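Side-chain contacts in aminotransferase (Streptomyces pactum, PDB 4ZM4), which is a class-III aminotransferase-like protein of the fold type I pyridoxal-phosphate enzymes that binds pyridoxal-5'-phosphate and P3B: residues A108-G113 and T255-A260; H70-A75 and R329-L334. The protein carries 1 engineered substitution. All blocks are in the same frame, centred on the assembly; numbering follows the deposited sequence.

Contact 1: residues A108-G113 and T255-A260; sequences AELVPG and TGFRVA
A buried, purely apolar contact brings the outer end of the F257 ring against L110 and V111, where helix 98-110 gives way to loop; the phenylalanine comes from the loop between strand 247-251 and helix 263-267. L110 is the last residue of the helix and V111 the first to leave helical geometry, so two consecutive side chains, one on each side of the helix end, receive one aromatic ring. The backbones stay well apart, the CA atoms of L110 and F257 lying 8.4 Å from each other, and the phenylalanine side chain bridges much of that distance. CB of L110 meets CE1 of F257 at 4.1 Å, at the ring edge and close to its plane. The side chain of V111 crosses that of F257 at about a right angle, and its CG2, set obliquely to the ring, lies 3.9 Å from both CE1 and CZ of F257. With CG1 anti to the backbone N (chi1 -168°), V111 places CG2 beside that nitrogen and against the ring.

The contact belongs to the fold type I architecture of pyridoxal-phosphate enzymes: strand 247-251 is part of the seven-stranded mixed sheet, and the loop leaving it carries F257. The phenylalanine side chain stands about 13 Å from the bound P3B, too far to touch it. F257 adopts a left-handed backbone conformation (phi/psi 56°/23°). Just before it, the O atom of T255 accepts from two amides, R258 N at 3.0 Å and V259 N at 3.2 Å, and this curls the loop tightly around G256 and F257. L325 of helix 315-329 packs on both L110 and F257, and V280 and M281 also touch the ring. The carbonyl of F257 is hydrogen-bonded to the hydroxyl of Y335.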
loop_
_atom_site.group_PDB
_atom_site.type_symbol
_atom_site.label_atom_id
_atom_site.label_comp_id
_atom_site.label_asym_id
_atom_site.label_seq_id
_atom_site.Cartn_x
_atom_site.Cartn_y
_atom_site.Cartn_z
ATOM N N ALA B 108 0.559 -8.115 19.672
ATOM C CA ALA B 108 0.566 -9.447 20.297
ATOM C C ALA B 108 -0.241 -9.487 21.602
ATOM O O ALA B 108 -0.961 -10.449 21.854
ATOM C CB ALA B 108 1.974 -9.945 20.528
ATOM N N GLU B 109 -0.156 -8.417 22.378
ATOM C CA GLU B 109 -0.869 -8.315 23.654
ATOM C C GLU B 109 -2.355 -8.265 23.409
ATOM O O GLU B 109 -3.112 -8.955 24.072
ATOM C CB GLU B 109 -0.440 -7.045 24.429
ATOM C CG GLU B 109 -0.849 -7.081 25.889
ATOM C CD GLU B 109 -0.781 -5.720 26.601
ATOM O OE1 GLU B 109 0.076 -4.872 26.270
ATOM O OE2 GLU B 109 -1.598 -5.499 27.489
ATOM N N LEU B 110 -2.773 -7.440 22.450
ATOM C CA LEU B 110 -4.179 -7.210 22.203
ATOM C C LEU B 110 -4.851 -8.301 21.352
ATOM O O LEU B 110 -6.075 -8.475 21.429
ATOM C CB LEU B 110 -4.381 -5.797 21.580
ATOM C CG LEU B 110 -4.518 -4.589 22.530
ATOM C CD1 LEU B 110 -3.575 -4.629 23.703
ATOM C CD2 LEU B 110 -4.320 -3.302 21.779
ATOM N N VAL B 111 -4.093 -9.022 20.535
ATOM C CA VAL B 111 -4.707 -10.028 19.628
ATOM C C VAL B 111 -4.262 -11.422 19.983
ATOM O O VAL B 111 -3.089 -11.744 19.876
ATOM C CB VAL B 111 -4.454 -9.763 18.132
ATOM C CG1 VAL B 111 -5.344 -10.651 17.269
ATOM C CG2 VAL B 111 -4.754 -8.309 17.829
ATOM N N PRO B 112 -5.235 -12.266 20.415
ATOM C CA PRO B 112 -4.965 -13.631 20.905
ATOM C C PRO B 112 -4.083 -14.457 19.974
ATOM O O PRO B 112 -3.035 -14.980 20.390
ATOM C CB PRO B 112 -6.376 -14.282 21.000
ATOM C CG PRO B 112 -7.355 -13.146 21.009
ATOM C CD PRO B 112 -6.689 -11.939 20.414
ATOM N N GLY B 113 -4.524 -14.577 18.725
ATOM C CA GLY B 113 -3.875 -15.461 17.743
ATOM C C GLY B 113 -2.602 -14.930 17.114
ATOM O O GLY B 113 -2.120 -15.535 16.163
ATOM N N THR B 255 -12.825 -5.702 11.146
ATOM C CA THR B 255 -13.264 -6.126 12.487
ATOM C C THR B 255 -12.206 -5.992 13.614
ATOM O O THR B 255 -12.566 -5.834 14.796
ATOM C CB THR B 255 -13.783 -7.578 12.483
ATOM O OG1 THR B 255 -12.770 -8.438 11.955
ATOM C CG2 THR B 255 -15.006 -7.695 11.660
ATOM N N GLY B 256 -10.928 -6.011 13.264
ATOM C CA GLY B 256 -9.866 -5.897 14.281
ATOM C C GLY B 256 -9.869 -4.579 15.032
ATOM O O GLY B 256 -9.992 -3.517 14.441
ATOM N N PHE B 257 -9.792 -4.663 16.346
ATOM C CA PHE B 257 -9.905 -3.501 17.240
ATOM C C PHE B 257 -11.171 -2.712 17.047
ATOM O O PHE B 257 -11.247 -1.547 17.461
ATOM C CB PHE B 257 -8.717 -2.559 17.106
ATOM C CG PHE B 257 -7.403 -3.262 16.962
ATOM C CD1 PHE B 257 -6.772 -3.828 18.057
ATOM C CD2 PHE B 257 -6.807 -3.376 15.718
ATOM C CE1 PHE B 257 -5.578 -4.490 17.901
ATOM C CE2 PHE B 257 -5.595 -4.022 15.572
ATOM C CZ PHE B 257 -4.983 -4.575 16.660
ATOM N N ARG B 258 -12.209 -3.339 16.511
ATOM C CA ARG B 258 -13.485 -2.644 16.249
ATOM C C ARG B 258 -14.661 -3.337 16.963
ATOM O O ARG B 258 -15.384 -2.695 17.730
ATOM C CB ARG B 258 -13.692 -2.589 14.728
ATOM C CG ARG B 258 -15.100 -2.368 14.223
ATOM C CD ARG B 258 -15.604 -0.971 14.456
ATOM N NE ARG B 258 -14.889 0.054 13.685
ATOM C CZ ARG B 258 -15.209 1.348 13.703
ATOM N NH1 ARG B 258 -16.270 1.776 14.398
ATOM N NH2 ARG B 258 -14.497 2.231 13.011
ATOM N N VAL B 259 -14.860 -4.623 16.675
ATOM C CA VAL B 259 -15.984 -5.389 17.258
ATOM C C VAL B 259 -15.667 -5.834 18.683
ATOM O O VAL B 259 -16.567 -6.182 19.428
ATOM C CB VAL B 259 -16.392 -6.618 16.414
ATOM C CG1 VAL B 259 -16.821 -6.177 15.035
ATOM C CG2 VAL B 259 -15.240 -7.606 16.301
ATOM N N ALA B 260 -14.398 -5.734 19.048
ATOM C CA ALA B 260 -13.881 -6.005 20.394
ATOM C C ALA B 260 -12.419 -5.596 20.361
ATOM O O ALA B 260 -11.862 -5.316 19.293
ATOM C CB ALA B 260 -13.994 -7.476 20.722
#

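Contact 2: residues H70-A75 and R329-L334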
loop_
_atom_site.group_PDB
_atom_site.type_symbol
_atom_site.label_atom_id
_atom_site.label_comp_id
_atom_site.label_asym_id
_atom_site.label_seq_id
_atom_site.Cartn_x
_atom_site.Cartn_y
_atom_site.Cartn_z
ATOM N N HIS B 70 -11.332 5.183 12.016
ATOM C CA HIS B 70 -11.500 6.261 12.980
ATOM C C HIS B 70 -12.445 5.891 14.088
ATOM O O HIS B 70 -13.606 6.291 14.119
ATOM C CB HIS B 70 -11.940 7.515 12.233
ATOM C CG HIS B 70 -10.968 7.927 11.174
ATOM N ND1 HIS B 70 -11.230 7.788 9.817
ATOM C CD2 HIS B 70 -9.717 8.417 11.268
ATOM C CE1 HIS B 70 -10.175 8.176 9.127
ATOM N NE2 HIS B 70 -9.248 8.572 9.978
ATOM N N LEU B 71 -11.919 5.154 15.038
ATOM C CA LEU B 71 -12.671 4.708 16.194
ATOM C C LEU B 71 -13.024 5.881 17.120
ATOM O O LEU B 71 -14.071 5.872 17.799
ATOM C CB LEU B 71 -11.853 3.676 16.931
ATOM C CG LEU B 71 -12.582 2.697 17.812
ATOM C CD1 LEU B 71 -13.465 1.785 16.995
ATOM C CD2 LEU B 71 -11.572 1.866 18.603
ATOM N N PHE B 72 -12.161 6.882 17.137
ATOM C CA PHE B 72 -12.331 8.064 17.974
ATOM C C PHE B 72 -12.674 9.320 17.166
ATOM O O PHE B 72 -12.603 10.429 17.679
ATOM C CB PHE B 72 -11.033 8.318 18.759
ATOM C CG PHE B 72 -10.582 7.143 19.587
ATOM C CD1 PHE B 72 -11.289 6.773 20.739
ATOM C CD2 PHE B 72 -9.458 6.397 19.225
ATOM C CE1 PHE B 72 -10.878 5.696 21.506
ATOM C CE2 PHE B 72 -9.051 5.315 20.000
ATOM C CZ PHE B 72 -9.756 4.962 21.137
ATOM N N GLY B 73 -12.984 9.173 15.891
ATOM C CA GLY B 73 -13.283 10.334 15.047
ATOM C C GLY B 73 -12.089 10.892 14.351
ATOM O O GLY B 73 -10.968 10.433 14.523
ATOM N N TYR B 74 -12.340 11.882 13.505
ATOM C CA TYR B 74 -11.330 12.498 12.683
ATOM C C TYR B 74 -10.447 13.424 13.512
ATOM O O TYR B 74 -10.885 13.928 14.554
ATOM C CB TYR B 74 -11.985 13.331 11.599
ATOM C CG TYR B 74 -12.734 12.573 10.523
ATOM C CD1 TYR B 74 -12.149 11.520 9.845
ATOM C CD2 TYR B 74 -14.008 12.991 10.111
ATOM C CE1 TYR B 74 -12.843 10.854 8.854
ATOM C CE2 TYR B 74 -14.690 12.329 9.105
ATOM C CZ TYR B 74 -14.099 11.266 8.481
ATOM O OH TYR B 74 -14.764 10.623 7.465
ATOM N N ALA B 75 -9.226 13.681 13.042
ATOM C CA ALA B 75 -8.295 14.618 13.727
ATOM C C ALA B 75 -8.083 14.309 15.213
ATOM O O ALA B 75 -8.217 15.208 16.074
ATOM C CB ALA B 75 -8.768 16.062 13.562
ATOM N N ARG B 329 -5.669 0.464 24.506
ATOM C CA ARG B 329 -5.281 -0.347 25.658
ATOM C C ARG B 329 -5.547 0.383 26.971
ATOM O O ARG B 329 -5.950 -0.240 27.951
ATOM C CB ARG B 329 -3.810 -0.697 25.544
ATOM C CG ARG B 329 -3.243 -1.594 26.641
ATOM C CD ARG B 329 -1.741 -1.312 26.542
ATOM N NE ARG B 329 -0.689 -2.213 26.903
ATOM C CZ ARG B 329 0.599 -1.862 26.937
ATOM N NH1 ARG B 329 0.971 -0.609 26.725
ATOM N NH2 ARG B 329 1.534 -2.779 27.252
ATOM N N SER B 330 -5.359 1.699 26.972
ATOM C CA SER B 330 -5.521 2.496 28.183
ATOM C C SER B 330 -6.979 2.748 28.540
ATOM O O SER B 330 -7.272 3.336 29.560
ATOM C CB SER B 330 -4.774 3.829 28.028
ATOM O OG SER B 330 -5.419 4.671 27.091
ATOM N N LEU B 331 -7.906 2.283 27.709
ATOM C CA LEU B 331 -9.352 2.552 27.876
ATOM C C LEU B 331 -10.104 1.237 27.997
ATOM O O LEU B 331 -10.677 0.748 27.020
ATOM C CB LEU B 331 -9.872 3.354 26.680
ATOM C CG LEU B 331 -9.245 4.746 26.478
ATOM C CD1 LEU B 331 -9.784 5.365 25.181
ATOM C CD2 LEU B 331 -9.524 5.679 27.642
ATOM N N PRO B 332 -10.093 0.652 29.199
ATOM C CA PRO B 332 -10.572 -0.722 29.333
ATOM C C PRO B 332 -12.086 -0.872 29.192
ATOM O O PRO B 332 -12.554 -1.977 28.912
ATOM C CB PRO B 332 -10.097 -1.132 30.740
ATOM C CG PRO B 332 -9.971 0.147 31.482
ATOM C CD PRO B 332 -9.579 1.196 30.474
ATOM N N ASP B 333 -12.839 0.211 29.304
ATOM C CA ASP B 333 -14.305 0.152 29.039
ATOM C C ASP B 333 -14.739 0.749 27.676
ATOM O O ASP B 333 -15.913 0.978 27.445
ATOM C CB ASP B 333 -15.073 0.821 30.199
ATOM C CG ASP B 333 -14.844 0.122 31.536
ATOM O OD1 ASP B 333 -14.806 -1.134 31.576
ATOM O OD2 ASP B 333 -14.647 0.822 32.544
ATOM N N LEU B 334 -13.800 0.908 26.749
ATOM C CA LEU B 334 -14.074 1.531 25.437
ATOM C C LEU B 334 -15.137 0.798 24.667
ATOM O O LEU B 334 -16.113 1.394 24.202
ATOM C CB LEU B 334 -12.784 1.586 24.605
ATOM C CG LEU B 334 -12.883 2.158 23.190
ATOM C CD1 LEU B 334 -13.416 3.576 23.174
ATOM C CD2 LEU B 334 -11.509 2.093 22.528
#
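F72 and L331 approach from opposite directions, while L334 slants across the same ring, so that the outer end of the phenylalanine is held by two leucines of one turn. Neither leucine meets the ring squarely on a face or at its edge; both contacts are oblique. CZ of F72 comes to 3.6 Å from CD2 of L334, and the other methyl of that leucine, CD1, lies 3.7 Å from CE1 of F72. L331 adds a single methyl, CD1, at 3.8 Å from CE1 of F72. The CA–CB bond of the phenylalanine is not aimed at the turn; its chi1 of -56° puts CG beside the backbone N, and the ring then reaches across to the leucines.

L71 joins from the neighbouring position. Its CG is anti to the backbone N (chi1 -157°), and the branch ends with CD2 at 3.9 Å from CD2 of L334, which therefore sits against both L71 and F72. Within its own segment L71 also covers part of the phenylalanine: its CB lies 4.3 Å above one face, displaced toward the rim. K327 makes a cation-pi interaction with F72, and M324 and I328 of helix 315-329 pack on both L71 and F72. Beyond these residues, H70 and Y74 pack on M92 of the second subunit, so this loop forms part of the dimer interface.

The two leucines are brought together by a type I beta turn from L331 to L334, closed by the bond from L334 N to L331 O at 3.1 Å. The arrangement is that of a tight type I turn connecting two consecutive helices, 315-329 and 334-355, whose first and last residues, both leucines, pack on a dimer-interface loop of a class-III aminotransferase.

Contacts 1 and 2 have centres 14 Å apart and are nested along the chain: 70-75 comes first, then 108-113, 255-260 and finally 329-334. Helix 315-329 serves both, through L325 at contact 1 and through M324 and I328 at contact 2, and Y335 of helix 334-355 also borders each. The two meet directly. A salt bridge joins E109 OE1 to R329 NH2 at 2.7 Å, linking the end of helix 98-110 to that of helix 315-329, and L71 packs on F257 and R258. Elements far apart in sequence are thus gathered around helices 315-329 and 334-355, joining the loop that follows strand 247-251 to the one that packs on the second subunit.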